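Local coordinates for protection of telomeres protein 1 (Schizosaccharomyces pombe, PDB 5USB) that binds the single-stranded G-rich overhang at telomere 3' ends, protecting it and regulating telomerase and telomere length, at residues Ser7-His12 against Gly100-Ile105. The protein carries 1 engineered substitution. Numbering follows the deposited sequence. Where two conformers were deposited one is given.
With nucleotides of chain B.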
ATOM      1  N   SER A   7       5.428  -9.065   2.811  1.00 14.59           N
ATOM      2  CA  SER A   7       5.793 -10.367   2.277  1.00 12.39           C
ATOM      3  C   SER A   7       4.936 -11.497   2.831  1.00 18.29           C
ATOM      4  O   SER A   7       4.909 -12.586   2.234  1.00 18.68           O
ATOM      5  CB  SER A   7       7.245 -10.644   2.605  1.00 16.05           C
ATOM      6  OG  SER A   7       7.393 -10.698   4.010  1.00 17.51           O
ATOM      7  N   GLN A   8       4.246 -11.261   3.941  1.00 15.44           N
ATOM      8  CA  GLN A   8       3.447 -12.275   4.621  1.00 19.05           C
ATOM      9  C   GLN A   8       1.973 -12.219   4.251  1.00 21.57           C
ATOM     10  O   GLN A   8       1.222 -13.138   4.617  1.00 20.71           O
ATOM     11  CB  GLN A   8       3.597 -12.122   6.136  1.00 19.01           C
ATOM     12  CG  GLN A   8       5.025 -12.271   6.619  1.00 17.60           C
ATOM     13  CD  GLN A   8       5.207 -11.887   8.079  1.00 25.49           C
ATOM     14  OE1 GLN A   8       4.596 -10.929   8.604  1.00 23.49           O
ATOM     15  NE2 GLN A   8       6.071 -12.647   8.761  1.00 34.09           N
ATOM     16  N   ILE A   9       1.520 -11.177   3.556  1.00 17.84           N
ATOM     17  CA  ILE A   9       0.095 -11.110   3.291  1.00 17.16           C
ATOM     18  C   ILE A   9      -0.264 -12.023   2.128  1.00 19.10           C
ATOM     19  O   ILE A   9       0.526 -12.318   1.232  1.00 18.44           O
ATOM     20  CB  ILE A   9      -0.380  -9.664   3.063  1.00 19.37           C
ATOM     21  CG1 ILE A   9       0.190  -9.055   1.811  1.00 20.85           C
ATOM     22  CG2 ILE A   9      -0.053  -8.814   4.271  1.00 18.87           C
ATOM     23  CD1 ILE A   9      -0.501  -7.771   1.462  1.00 22.59           C
ATOM     24  N   THR A  10      -1.472 -12.527   2.173  1.00 19.65           N
ATOM     25  CA  THR A  10      -1.973 -13.448   1.167  1.00 20.45           C
ATOM     26  C   THR A  10      -3.308 -12.939   0.681  1.00 20.65           C
ATOM     27  O   THR A  10      -3.900 -12.034   1.275  1.00 20.45           O
ATOM     28  CB  THR A  10      -2.129 -14.862   1.749  1.00 28.11           C
ATOM     29  OG1 THR A  10      -3.034 -14.796   2.851  1.00 29.74           O
ATOM     30  CG2 THR A  10      -0.774 -15.415   2.217  1.00 33.27           C
ATOM     31  N   PRO A  11      -3.822 -13.503  -0.390  1.00 20.35           N
ATOM     32  CA  PRO A  11      -5.078 -13.006  -0.947  1.00 23.35           C
ATOM     33  C   PRO A  11      -6.253 -13.352  -0.055  1.00 20.63           C
ATOM     34  O   PRO A  11      -6.250 -14.361   0.645  1.00 21.42           O
ATOM     35  CB  PRO A  11      -5.171 -13.731  -2.289  1.00 24.16           C
ATOM     36  CG  PRO A  11      -3.785 -14.194  -2.552  1.00 23.05           C
ATOM     37  CD  PRO A  11      -3.219 -14.527  -1.255  1.00 26.06           C
ATOM     38  N   HIS A  12      -7.263 -12.480  -0.081  1.00 19.63           N
ATOM     39  CA  HIS A  12      -8.558 -12.747   0.538  1.00 20.68           C
ATOM     40  C   HIS A  12      -8.439 -12.904   2.050  1.00 22.24           C
ATOM     41  O   HIS A  12      -8.996 -13.815   2.671  1.00 21.06           O
ATOM     42  CB  HIS A  12      -9.191 -13.954  -0.131  1.00 16.82           C
ATOM     43  CG  HIS A  12      -9.266 -13.814  -1.617  1.00 15.50           C
ATOM     44  ND1 HIS A  12      -8.677 -14.702  -2.482  1.00 19.41           N
ATOM     45  CD2 HIS A  12      -9.838 -12.861  -2.390  1.00 15.43           C
ATOM     46  CE1 HIS A  12      -8.900 -14.314  -3.726  1.00 17.09           C
ATOM     47  NE2 HIS A  12      -9.609 -13.201  -3.696  1.00 21.62           N
ATOM     48  N   GLY A 100      -4.233 -11.796 -11.810  1.00 26.19           N
ATOM     49  CA  GLY A 100      -3.613 -12.632 -10.813  1.00 26.14           C
ATOM     50  C   GLY A 100      -2.753 -11.929  -9.787  1.00 23.44           C
ATOM     51  O   GLY A 100      -2.133 -12.611  -8.972  1.00 24.09           O
ATOM     52  N   TYR A 101      -2.700 -10.596  -9.793  1.00 19.75           N
ATOM     53  CA  TYR A 101      -1.851  -9.861  -8.860  1.00 16.23           C
ATOM     54  C   TYR A 101      -2.625  -9.471  -7.603  1.00 16.93           C
ATOM     55  O   TYR A 101      -3.818  -9.179  -7.655  1.00 19.10           O
ATOM     56  CB  TYR A 101      -1.286  -8.603  -9.522  1.00 15.79           C
ATOM     57  CG  TYR A 101      -0.500  -8.903 -10.761  1.00 17.58           C
ATOM     58  CD1 TYR A 101       0.768  -9.459 -10.667  1.00 17.89           C
ATOM     59  CD2 TYR A 101      -1.040  -8.678 -12.014  1.00 19.44           C
ATOM     60  CE1 TYR A 101       1.499  -9.780 -11.837  1.00 18.58           C
ATOM     61  CE2 TYR A 101      -0.320  -8.986 -13.161  1.00 22.89           C
ATOM     62  CZ  TYR A 101       0.931  -9.521 -13.059  1.00 24.94           C
ATOM     63  OH  TYR A 101       1.630  -9.822 -14.204  1.00 29.31           O
ATOM     64  N   LEU A 102      -1.928  -9.496  -6.479  1.00 16.59           N
ATOM     65  CA  LEU A 102      -2.474  -9.044  -5.213  1.00 16.05           C
ATOM     66  C   LEU A 102      -2.755  -7.551  -5.268  1.00 17.10           C
ATOM     67  O   LEU A 102      -1.993  -6.778  -5.868  1.00 19.08           O
ATOM     68  CB  LEU A 102      -1.475  -9.331  -4.100  1.00 19.26           C
ATOM     69  CG  LEU A 102      -1.764 -10.405  -3.079  1.00 28.58           C
ATOM     70  CD1 LEU A 102      -0.671 -10.401  -2.002  1.00 21.58           C
ATOM     71  CD2 LEU A 102      -3.113 -10.220  -2.458  1.00 21.07           C
ATOM     72  N   GLU A 103      -3.855  -7.146  -4.654  1.00 15.55           N
ATOM     73  CA  GLU A 103      -4.122  -5.743  -4.452  1.00 16.91           C
ATOM     74  C   GLU A 103      -4.894  -5.592  -3.148  1.00 15.56           C
ATOM     75  O   GLU A 103      -5.426  -6.554  -2.597  1.00 16.11           O
ATOM     76  CB  GLU A 103      -4.883  -5.128  -5.643  1.00 22.31           C
ATOM     77  CG  GLU A 103      -6.168  -5.836  -5.993  1.00 23.10           C
ATOM     78  CD  GLU A 103      -6.924  -5.195  -7.151  1.00 34.05           C
ATOM     79  OE1 GLU A 103      -6.494  -4.138  -7.651  1.00 30.77           O
ATOM     80  OE2 GLU A 103      -7.965  -5.766  -7.543  1.00 40.90           O
ATOM     81  N   CYS A 104      -4.892  -4.372  -2.637  1.00 15.35           N
ATOM     82  CA  CYS A 104      -5.594  -4.014  -1.418  0.59 17.73           C
ATOM     83  C   CYS A 104      -6.752  -3.086  -1.761  1.00 16.59           C
ATOM     84  O   CYS A 104      -6.613  -2.184  -2.589  1.00 15.62           O
ATOM     85  CB  CYS A 104      -4.604  -3.367  -0.453  0.59 20.15           C
ATOM     86  SG  CYS A 104      -5.253  -2.675   1.038  0.59 22.62           S
ATOM     87  N   ILE A 105      -7.887  -3.303  -1.092  1.00 18.74           N
ATOM     88  CA  ILE A 105      -9.123  -2.611  -1.406  1.00 21.58           C
ATOM     89  C   ILE A 105      -9.686  -2.018  -0.132  1.00 22.69           C
ATOM     90  O   ILE A 105      -9.741  -2.692   0.904  1.00 22.86           O
ATOM     91  CB  ILE A 105     -10.141  -3.565  -2.041  1.00 26.45           C
ATOM     92  CG1 ILE A 105      -9.603  -4.135  -3.350  1.00 28.67           C
ATOM     93  CG2 ILE A 105     -11.432  -2.836  -2.244  1.00 35.64           C
ATOM     94  CD1 ILE A 105      -9.266  -3.129  -4.397  1.00 25.97           C
TER
ATOM     95  P    DG B   2     -17.207  -1.527 -12.514  1.00 73.77           P
ATOM     96  OP1  DG B   2     -18.152  -0.804 -13.387  1.00 69.03           O
ATOM     97  OP2  DG B   2     -17.146  -2.993 -12.525  1.00 58.58           O
ATOM     98  O5'  DG B   2     -15.755  -0.964 -12.826  1.00 57.60           O
ATOM     99  C5'  DG B   2     -15.520   0.439 -12.882  1.00 43.41           C
ATOM    100  C4'  DG B   2     -14.033   0.686 -12.847  1.00 49.59           C
ATOM    101  O4'  DG B   2     -13.521   0.669 -11.502  1.00 46.69           O
ATOM    102  C3'  DG B   2     -13.210  -0.368 -13.565  1.00 43.91           C
ATOM    103  O3'  DG B   2     -13.256  -0.029 -14.938  1.00 40.58           O
ATOM    104  C2'  DG B   2     -11.842  -0.163 -12.940  1.00 39.84           C
ATOM    105  C1'  DG B   2     -12.174   0.194 -11.504  1.00 37.11           C
ATOM    106  N9   DG B   2     -12.101  -0.917 -10.568  1.00 31.23           N
ATOM    107  C8   DG B   2     -13.172  -1.602 -10.067  1.00 32.82           C
ATOM    108  N7   DG B   2     -12.836  -2.550  -9.240  1.00 35.92           N
ATOM    109  C5   DG B   2     -11.454  -2.514  -9.225  1.00 27.38           C
ATOM    110  C6   DG B   2     -10.529  -3.319  -8.521  1.00 28.50           C
ATOM    111  O6   DG B   2     -10.759  -4.230  -7.728  1.00 32.25           O
ATOM    112  N1   DG B   2      -9.217  -2.957  -8.803  1.00 34.20           N
ATOM    113  C2   DG B   2      -8.848  -1.929  -9.635  1.00 33.43           C
ATOM    114  N2   DG B   2      -7.540  -1.718  -9.762  1.00 36.26           N
ATOM    115  N3   DG B   2      -9.705  -1.173 -10.302  1.00 36.82           N
ATOM    116  C4   DG B   2     -10.982  -1.516 -10.048  1.00 29.74           C
ATOM    117  P    DA B   5       0.227  -1.585 -17.364  1.00 29.82           P
ATOM    118  OP1  DA B   5       0.077  -0.689 -18.489  1.00 26.20           O
ATOM    119  OP2  DA B   5       0.619  -2.960 -17.529  1.00 37.51           O
ATOM    120  O5'  DA B   5       1.275  -0.923 -16.380  1.00 24.26           O
ATOM    121  C5'  DA B   5       1.173   0.450 -16.058  1.00 21.27           C
ATOM    122  C4'  DA B   5       2.019   0.722 -14.844  1.00 18.09           C
ATOM    123  O4'  DA B   5       1.404   0.102 -13.701  1.00 19.08           O
ATOM    124  C3'  DA B   5       3.426   0.139 -14.922  1.00 21.61           C
ATOM    125  O3'  DA B   5       4.362   0.994 -14.265  1.00 23.43           O
ATOM    126  C2'  DA B   5       3.270  -1.206 -14.238  1.00 18.34           C
ATOM    127  C1'  DA B   5       2.219  -0.927 -13.182  1.00 19.02           C
ATOM    128  N9   DA B   5       1.342  -2.047 -12.873  1.00 19.68           N
ATOM    129  C8   DA B   5       0.684  -2.853 -13.762  1.00 18.38           C
ATOM    130  N7   DA B   5      -0.081  -3.747 -13.196  1.00 20.74           N
ATOM    131  C5   DA B   5       0.037  -3.476 -11.843  1.00 17.84           C
ATOM    132  C6   DA B   5      -0.536  -4.065 -10.711  1.00 20.33           C
ATOM    133  N6   DA B   5      -1.388  -5.085 -10.762  1.00 22.13           N
ATOM    134  N1   DA B   5      -0.190  -3.571  -9.505  1.00 18.55           N
ATOM    135  C2   DA B   5       0.671  -2.555  -9.455  1.00 19.45           C
ATOM    136  N3   DA B   5       1.268  -1.912 -10.446  1.00 17.03           N
ATOM    137  C4   DA B   5       0.904  -2.425 -11.630  1.00 19.87           C
TER
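Leu-102 reaches across to the loop at Ile-9 and Pro-11 with its two methyls: CD1 meets Ile-9, CD2 mainly Pro-11. CD2 comes up against the backbone side of the proline, 3.7 Å from Pro-11 CA, and meets the ring at CG, the two side chains crossing at about a right angle. CD1 touches the carbonyl O of Ile-9 and lies 4.1 Å from Ile-9 CG1, which chi1 of 66° sets between the backbone N and the carbonyl carbon. A forked, apolar leucine suits this buried spot, while the restricted proline ring offers an aliphatic surface. Thr-10, by contrast, is exposed, its CB directed away from the strand, as befits a polar residue; its carbonyl O is hydrogen-bonded to Thr-94 OG1. The contact lays the loop before strand 14-26 against strand 102-106 of the OB fold; beyond this strand lies the bound telomeric single strand. There Glu-103, its CB directed away from the loop, offers its carboxylate to DG2 of chain B: N1 donates to Glu-103 OE1 at 3.2 Å (162°), and weakly to OE2, while N2 adds a weak bond to OE1. A glutamine here, uncharged and with one acceptor oxygen, would probably weaken the grip on N1 and N2.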